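Local coordinates for protein diacylglycerol lipase (Aspergillus oryzae, PDB 5XK2) that probably hydrolyses the ester bonds of mono- and diacylglycerols, as a fungal class 3 lipase of the alpha/beta-hydrolase fold, captured here in a closed conformation, at residues 20-30 with 42-52; 149-160 with 173-183. All blocks are in the same frame, centred on the assembly; numbering follows the deposited sequence.

Contact 1 (20-30 with 42-52) comes first along the chain and is complete before contact 2 (149-160 with 173-183) begins. Their centres lie about 16 Å apart. Contact 2 sits about 2 Å from the centre of the chain, in the middle of the eight-stranded mixed sheet. Contact 1 is farther out, about 14 Å from that centre, where helix 14-27 packs on the sheet face that carries Val150, His152, Tyr176 and Tyr178. The two meet directly: Trp21 packs on Tyr176, and Tyr29 OH lies 2.7 Å from His152 ND1, a probable hydrogen bond. The N-terminal region is thus joined to the strand that leads into the probable nucleophile.

Contact 1 of 2, residues 20-30 with 42-52; sequences FWVQYAAATYC and LNCSVGNCPDV
Gln23 and Asp51 are joined by two hydrogen bonds. Asp51 N donates to Gln23 OE1 (2.8 Å), in the plane of the carbonyl. Gln23 NE2 donates to Asp51 OD2 (2.9 Å), nearly straight at 167°, and uses the anti lone pair of that oxygen. The amide and carboxylate planes are turned 52° apart. Together the two bonds fix the rotation of the amide over the first turn of helix 50-55. A water links Ala26 O to Asn48 ND2, which also donates to His274 O.

The apolar part centres on Tyr24. Val52 CG2 sits over the middle of one face of the Tyr24 ring, 3.7 Å from its centroid, in a CH-pi contact. With Val52 CG1 anti to the backbone N (chi1 170°), both methyls are turned to the ring: CG2 lies over the face and CG1 touches Tyr24 CE1. Leu42 CD1 meets the same ring at its edge, 3.6 Å from Tyr24 CE1. The Tyr24 hydroxyl bonds to Ser57 and Asp78. Phe20 turns a ring edge to Asp51 CB.

Sulfur fills the other end. The Cys44-Cys49 disulfide lies against Ala27, with Cys44 SG 3.8 Å from Ala27 CB. Cys30 SG, bonded to Cys278, packs on Cys44 CB at 3.7 Å. The arrangement is a disulfide-closed loop and a short helix laid against helix 14-27, within the Lipase 3 N-terminal region.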
# COMPACT_ATOMS: atom_id res chain seq x y z
N PHE A 20 -17.02 5.28 20.10
CA PHE A 20 -18.24 4.97 19.38
C PHE A 20 -18.22 5.38 17.90
O PHE A 20 -18.48 4.55 17.02
CB PHE A 20 -19.42 5.65 20.08
CG PHE A 20 -20.74 5.45 19.38
CD1 PHE A 20 -21.31 4.19 19.33
CD2 PHE A 20 -21.39 6.52 18.78
CE1 PHE A 20 -22.53 3.99 18.69
CE2 PHE A 20 -22.61 6.32 18.15
CZ PHE A 20 -23.18 5.06 18.09
N TRP A 21 -17.88 6.63 17.59
CA TRP A 21 -18.06 7.09 16.22
C TRP A 21 -17.10 6.39 15.26
O TRP A 21 -17.40 6.28 14.06
CB TRP A 21 -17.92 8.63 16.11
CG TRP A 21 -18.97 9.31 16.95
CD1 TRP A 21 -18.78 9.91 18.15
CD2 TRP A 21 -20.38 9.36 16.69
NE1 TRP A 21 -19.99 10.37 18.65
CE2 TRP A 21 -20.98 10.03 17.77
CE3 TRP A 21 -21.19 8.89 15.64
CZ2 TRP A 21 -22.36 10.27 17.83
CZ3 TRP A 21 -22.55 9.13 15.70
CH2 TRP A 21 -23.12 9.81 16.79
N VAL A 22 -15.99 5.87 15.78
CA VAL A 22 -15.05 5.16 14.91
C VAL A 22 -15.71 3.90 14.32
O VAL A 22 -15.31 3.43 13.26
CB VAL A 22 -13.74 4.79 15.67
CG1 VAL A 22 -14.00 3.76 16.77
CG2 VAL A 22 -12.65 4.33 14.68
N GLN A 23 -16.74 3.39 14.98
CA GLN A 23 -17.44 2.22 14.45
C GLN A 23 -18.22 2.55 13.18
O GLN A 23 -18.46 1.67 12.34
CB GLN A 23 -18.37 1.63 15.51
CG GLN A 23 -17.61 1.03 16.70
CD GLN A 23 -18.55 0.56 17.77
OE1 GLN A 23 -19.52 -0.13 17.48
NE2 GLN A 23 -18.30 0.98 19.01
N TYR A 24 -18.64 3.81 13.01
CA TYR A 24 -19.23 4.20 11.74
C TYR A 24 -18.18 4.26 10.64
O TYR A 24 -18.45 3.88 9.50
CB TYR A 24 -19.95 5.56 11.85
CG TYR A 24 -21.29 5.46 12.53
CD1 TYR A 24 -22.42 5.01 11.83
CD2 TYR A 24 -21.45 5.81 13.87
CE1 TYR A 24 -23.64 4.92 12.45
CE2 TYR A 24 -22.68 5.72 14.50
CZ TYR A 24 -23.77 5.28 13.79
OH TYR A 24 -25.01 5.17 14.38
N ALA A 25 -16.99 4.75 10.97
CA ALA A 25 -15.87 4.68 10.05
C ALA A 25 -15.59 3.24 9.65
O ALA A 25 -15.39 2.94 8.47
CB ALA A 25 -14.62 5.30 10.68
N ALA A 26 -15.61 2.34 10.63
CA ALA A 26 -15.38 0.92 10.37
C ALA A 26 -16.42 0.37 9.39
O ALA A 26 -16.11 -0.41 8.50
CB ALA A 26 -15.41 0.12 11.68
N ALA A 27 -17.67 0.80 9.57
CA ALA A 27 -18.75 0.32 8.73
C ALA A 27 -18.60 0.71 7.25
O ALA A 27 -19.13 0.02 6.38
CB ALA A 27 -20.09 0.83 9.29
N THR A 28 -17.85 1.80 6.96
CA THR A 28 -17.68 2.23 5.57
C THR A 28 -16.79 1.30 4.77
O THR A 28 -16.76 1.40 3.55
CB THR A 28 -17.06 3.64 5.44
OG1 THR A 28 -15.71 3.63 5.91
CG2 THR A 28 -17.89 4.64 6.21
N TYR A 29 -16.06 0.41 5.45
CA TYR A 29 -15.23 -0.58 4.74
C TYR A 29 -16.01 -1.82 4.29
O TYR A 29 -15.53 -2.58 3.46
CB TYR A 29 -14.07 -1.02 5.60
CG TYR A 29 -13.01 0.04 5.77
CD1 TYR A 29 -12.03 0.22 4.81
CD2 TYR A 29 -12.99 0.86 6.89
CE1 TYR A 29 -11.04 1.19 4.96
CE2 TYR A 29 -12.00 1.83 7.06
CZ TYR A 29 -11.03 1.99 6.09
OH TYR A 29 -10.06 2.95 6.27
N CYS A 30 -17.21 -2.02 4.85
CA CYS A 30 -18.03 -3.20 4.53
C CYS A 30 -18.78 -2.96 3.24
O CYS A 30 -19.59 -2.05 3.17
CB CYS A 30 -19.03 -3.47 5.63
SG CYS A 30 -18.38 -3.52 7.30
N LEU A 42 -27.22 -0.82 9.01
CA LEU A 42 -25.76 -0.92 9.02
C LEU A 42 -25.35 -2.17 9.76
O LEU A 42 -25.88 -2.47 10.82
CB LEU A 42 -25.14 0.31 9.69
CG LEU A 42 -25.16 1.61 8.89
CD1 LEU A 42 -24.64 2.72 9.78
CD2 LEU A 42 -24.30 1.51 7.62
N ASN A 43 -24.44 -2.93 9.19
CA ASN A 43 -23.89 -4.06 9.95
C ASN A 43 -22.52 -4.42 9.42
O ASN A 43 -22.22 -4.21 8.24
CB ASN A 43 -24.85 -5.26 9.90
CG ASN A 43 -24.97 -5.85 8.53
OD1 ASN A 43 -24.28 -6.82 8.19
ND2 ASN A 43 -25.86 -5.27 7.72
N CYS A 44 -21.68 -4.96 10.30
CA CYS A 44 -20.31 -5.26 9.94
C CYS A 44 -20.05 -6.74 10.14
O CYS A 44 -20.07 -7.21 11.28
CB CYS A 44 -19.33 -4.44 10.78
SG CYS A 44 -19.72 -2.62 10.74
N SER A 45 -19.83 -7.45 9.04
CA SER A 45 -19.66 -8.89 9.03
C SER A 45 -18.57 -9.36 9.95
O SER A 45 -18.69 -10.43 10.54
CB SER A 45 -19.35 -9.37 7.60
OG SER A 45 -20.46 -9.13 6.77
N VAL A 46 -17.51 -8.56 10.07
CA VAL A 46 -16.36 -8.94 10.91
C VAL A 46 -16.55 -8.57 12.39
O VAL A 46 -15.68 -8.87 13.22
CB VAL A 46 -15.06 -8.31 10.40
CG1 VAL A 46 -14.82 -8.72 8.94
CG2 VAL A 46 -15.12 -6.81 10.53
N GLY A 47 -17.66 -7.91 12.72
CA GLY A 47 -18.05 -7.70 14.10
C GLY A 47 -17.43 -6.50 14.81
O GLY A 47 -17.36 -6.48 16.03
N ASN A 48 -16.94 -5.53 14.04
CA ASN A 48 -16.30 -4.36 14.65
C ASN A 48 -17.18 -3.12 14.72
O ASN A 48 -16.65 -2.03 14.99
CB ASN A 48 -14.97 -4.04 13.95
CG ASN A 48 -15.13 -3.73 12.50
OD1 ASN A 48 -16.18 -3.97 11.91
ND2 ASN A 48 -14.06 -3.20 11.89
N CYS A 49 -18.48 -3.24 14.43
CA CYS A 49 -19.36 -2.11 14.80
C CYS A 49 -20.58 -2.51 15.64
O CYS A 49 -21.73 -2.15 15.33
CB CYS A 49 -19.82 -1.36 13.53
SG CYS A 49 -20.91 -2.22 12.36
N PRO A 50 -20.33 -3.18 16.79
CA PRO A 50 -21.45 -3.70 17.57
C PRO A 50 -22.36 -2.61 18.12
O PRO A 50 -23.56 -2.85 18.24
CB PRO A 50 -20.76 -4.43 18.73
CG PRO A 50 -19.43 -3.74 18.88
CD PRO A 50 -19.03 -3.43 17.46
N ASP A 51 -21.83 -1.45 18.47
CA ASP A 51 -22.69 -0.43 19.06
C ASP A 51 -23.51 0.32 18.01
O ASP A 51 -24.59 0.84 18.31
CB ASP A 51 -21.84 0.51 19.91
CG ASP A 51 -21.17 -0.23 21.05
OD1 ASP A 51 -21.90 -0.92 21.81
OD2 ASP A 51 -19.93 -0.17 21.16
N VAL A 52 -23.01 0.36 16.78
CA VAL A 52 -23.81 0.87 15.66
C VAL A 52 -25.02 -0.06 15.44
O VAL A 52 -26.16 0.40 15.30
CB VAL A 52 -22.96 0.96 14.36
CG1 VAL A 52 -23.86 1.26 13.14
CG2 VAL A 52 -21.85 2.01 14.51
O HOH W 1 -13.88 -1.99 9.08

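Contact 2 of 2, residues 149-160 with 173-183; sequences VVGHSLGAAIAS and AILYAYAAPRV
Val149 and Ile174 open a run of backbone hydrogen bonds between two parallel strands, with Val149 N donating to Ile174 O at 2.8 Å. Tyr176 N to Val149 O, Gly151 N to Tyr176 O and Tyr178 N to Gly151 O follow. Ser153 N to Tyr178 O (2.9 Å) carries the pairing past the end of strand 146-152 and into the turn. Ser153 has a positive phi of 61°, as in the strained nucleophile elbow of alpha/beta-hydrolases, and the Gly151, Ser153 and Gly155 spacing fits the GxSxG pattern. Its OG bonds to His268 NE2, consistent with a Ser-His-Asp triad completed by Asp206. A water joins Ser160 OG to Pro181 O. Ser160 OG also donates to Ala156 O, which takes Ser160 N from the opposite face of its plane.

Small side chains let the helix lie close to strand 173-178; the axis of its 154-160 part comes within 7.0 Å of the strand axis. Ala156 CB rests 3.4 Å from Tyr178 O and also touches Ala180 CB. Ala157 CB meets Val183 CG1 at 3.5 Å, and Pro181 CD presses on Ser153 O. Leu175 CG is anti to the backbone N (chi1 172°), which brings CD1 to Ala159 and CD2 alongside Ser160. On the other sheet face, Val150 CG2 meets the Tyr178 ring at its edge, 3.9 Å from CE2.

The whole is a beta-alpha-beta crossover. Strand 83-89 pairs beyond Val150 and strand 198-203 beyond Leu175. Helix 14-27 packs on Val150 and Tyr178, while helix 118-138 meets Leu154 and Ala157 through Phe120.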
# COMPACT_ATOMS: atom_id res chain seq x y z
N VAL A 149 -19.95 13.82 10.80
CA VAL A 149 -19.21 13.52 9.57
C VAL A 149 -17.94 12.78 9.99
O VAL A 149 -17.16 13.29 10.78
CB VAL A 149 -18.86 14.79 8.78
CG1 VAL A 149 -18.08 14.45 7.52
CG2 VAL A 149 -20.17 15.54 8.41
N VAL A 150 -17.77 11.56 9.48
CA VAL A 150 -16.79 10.66 10.06
C VAL A 150 -16.09 9.85 8.98
O VAL A 150 -16.67 9.54 7.93
CB VAL A 150 -17.47 9.71 11.09
CG1 VAL A 150 -18.57 8.89 10.44
CG2 VAL A 150 -16.46 8.79 11.81
N GLY A 151 -14.83 9.54 9.21
CA GLY A 151 -14.12 8.61 8.36
C GLY A 151 -12.83 8.15 9.02
O GLY A 151 -12.42 8.73 10.04
N HIS A 152 -12.20 7.14 8.44
CA HIS A 152 -10.89 6.67 8.86
C HIS A 152 -9.95 6.72 7.66
O HIS A 152 -10.41 6.54 6.52
CB HIS A 152 -10.99 5.24 9.45
CG HIS A 152 -9.67 4.56 9.65
ND1 HIS A 152 -9.19 3.60 8.78
CD2 HIS A 152 -8.72 4.71 10.60
CE1 HIS A 152 -8.00 3.20 9.19
NE2 HIS A 152 -7.69 3.86 10.29
N SER A 153 -8.66 6.96 7.90
CA SER A 153 -7.65 6.91 6.84
C SER A 153 -7.99 7.95 5.76
O SER A 153 -8.34 9.09 6.07
CB SER A 153 -7.59 5.48 6.25
OG SER A 153 -6.53 5.31 5.31
N LEU A 154 -7.90 7.57 4.48
CA LEU A 154 -8.18 8.56 3.43
C LEU A 154 -9.63 9.04 3.50
O LEU A 154 -9.93 10.18 3.16
CB LEU A 154 -7.87 7.97 2.04
CG LEU A 154 -6.41 8.07 1.58
CD1 LEU A 154 -5.43 7.50 2.58
CD2 LEU A 154 -6.22 7.41 0.21
N GLY A 155 -10.53 8.17 3.96
CA GLY A 155 -11.91 8.58 4.21
C GLY A 155 -12.02 9.70 5.23
O GLY A 155 -12.92 10.53 5.14
N ALA A 156 -11.14 9.71 6.22
CA ALA A 156 -11.11 10.78 7.22
C ALA A 156 -10.68 12.11 6.59
O ALA A 156 -11.10 13.17 7.05
CB ALA A 156 -10.17 10.43 8.36
N ALA A 157 -9.83 12.05 5.57
CA ALA A 157 -9.46 13.26 4.85
C ALA A 157 -10.67 13.83 4.10
O ALA A 157 -10.96 15.03 4.15
CB ALA A 157 -8.33 12.96 3.88
N ILE A 158 -11.40 12.96 3.42
CA ILE A 158 -12.60 13.41 2.71
C ILE A 158 -13.58 13.98 3.72
O ILE A 158 -14.14 15.05 3.49
CB ILE A 158 -13.23 12.25 1.91
CG1 ILE A 158 -12.23 11.77 0.84
CG2 ILE A 158 -14.55 12.70 1.26
CD1 ILE A 158 -12.60 10.43 0.20
N ALA A 159 -13.74 13.30 4.85
CA ALA A 159 -14.64 13.80 5.88
C ALA A 159 -14.26 15.19 6.35
O ALA A 159 -15.13 16.01 6.62
CB ALA A 159 -14.68 12.83 7.07
N SER A 160 -12.95 15.44 6.50
CA SER A 160 -12.46 16.75 6.97
C SER A 160 -12.95 17.89 6.06
O SER A 160 -13.45 18.91 6.54
CB SER A 160 -10.92 16.76 7.03
OG SER A 160 -10.47 15.82 7.98
N ALA A 173 -21.81 20.56 11.35
CA ALA A 173 -21.19 19.23 11.26
C ALA A 173 -20.17 19.02 12.38
O ALA A 173 -19.39 19.93 12.67
CB ALA A 173 -20.54 19.04 9.92
N ILE A 174 -20.23 17.86 13.01
CA ILE A 174 -19.25 17.44 14.00
C ILE A 174 -18.31 16.46 13.31
O ILE A 174 -18.77 15.45 12.75
CB ILE A 174 -19.89 16.74 15.22
CG1 ILE A 174 -21.14 17.47 15.73
CG2 ILE A 174 -18.85 16.49 16.31
CD1 ILE A 174 -20.88 18.90 16.16
N LEU A 175 -17.01 16.74 13.34
CA LEU A 175 -16.06 15.95 12.56
C LEU A 175 -15.31 14.94 13.41
O LEU A 175 -14.67 15.32 14.39
CB LEU A 175 -15.05 16.89 11.89
CG LEU A 175 -13.86 16.22 11.18
CD1 LEU A 175 -14.31 15.34 9.98
CD2 LEU A 175 -12.84 17.28 10.72
N TYR A 176 -15.38 13.66 13.05
CA TYR A 176 -14.48 12.68 13.65
C TYR A 176 -13.59 12.14 12.55
O TYR A 176 -14.06 11.40 11.67
CB TYR A 176 -15.25 11.54 14.35
CG TYR A 176 -16.09 12.01 15.52
CD1 TYR A 176 -17.34 12.60 15.32
CD2 TYR A 176 -15.62 11.91 16.82
CE1 TYR A 176 -18.12 13.05 16.39
CE2 TYR A 176 -16.37 12.35 17.89
CZ TYR A 176 -17.62 12.90 17.68
OH TYR A 176 -18.37 13.34 18.74
N ALA A 177 -12.32 12.52 12.57
CA ALA A 177 -11.40 12.17 11.50
C ALA A 177 -10.30 11.29 12.04
O ALA A 177 -9.28 11.78 12.51
CB ALA A 177 -10.83 13.44 10.88
N TYR A 178 -10.46 9.98 11.88
CA TYR A 178 -9.52 9.04 12.50
C TYR A 178 -8.40 8.75 11.53
O TYR A 178 -8.67 8.27 10.44
CB TYR A 178 -10.25 7.74 12.88
CG TYR A 178 -11.35 7.93 13.90
CD1 TYR A 178 -11.06 7.87 15.27
CD2 TYR A 178 -12.67 8.16 13.51
CE1 TYR A 178 -12.06 8.05 16.23
CE2 TYR A 178 -13.68 8.32 14.46
CZ TYR A 178 -13.36 8.27 15.82
OH TYR A 178 -14.37 8.43 16.75
N ALA A 179 -7.16 9.06 11.91
CA ALA A 179 -5.99 8.71 11.09
C ALA A 179 -5.95 9.49 9.78
O ALA A 179 -5.51 8.97 8.76
CB ALA A 179 -5.96 7.19 10.78
N ALA A 180 -6.39 10.74 9.82
CA ALA A 180 -6.50 11.52 8.60
C ALA A 180 -5.15 12.03 8.10
O ALA A 180 -4.36 12.57 8.88
CB ALA A 180 -7.43 12.72 8.82
N PRO A 181 -4.93 11.92 6.79
CA PRO A 181 -3.95 12.75 6.08
C PRO A 181 -4.25 14.24 6.26
O PRO A 181 -5.37 14.61 6.58
CB PRO A 181 -4.16 12.37 4.61
CG PRO A 181 -4.85 11.03 4.63
CD PRO A 181 -5.67 11.00 5.90
N ARG A 182 -3.25 15.08 6.01
CA ARG A 182 -3.50 16.53 5.86
C ARG A 182 -4.36 16.80 4.63
O ARG A 182 -4.30 16.04 3.64
CB ARG A 182 -2.18 17.29 5.74
CG ARG A 182 -1.31 17.17 6.98
CD ARG A 182 -0.08 18.06 6.86
NE ARG A 182 0.74 17.97 8.07
CZ ARG A 182 1.83 17.23 8.20
NH1 ARG A 182 2.28 16.50 7.18
NH2 ARG A 182 2.50 17.23 9.37
N VAL A 183 -5.28 17.76 4.74
CA VAL A 183 -6.08 18.21 3.60
C VAL A 183 -5.96 19.66 3.18
O VAL A 183 -6.48 20.04 2.14
CB VAL A 183 -7.56 17.93 3.85
CG1 VAL A 183 -7.73 16.42 4.10
CG2 VAL A 183 -8.08 18.71 5.07
O HOH W 2 -7.56 16.10 8.00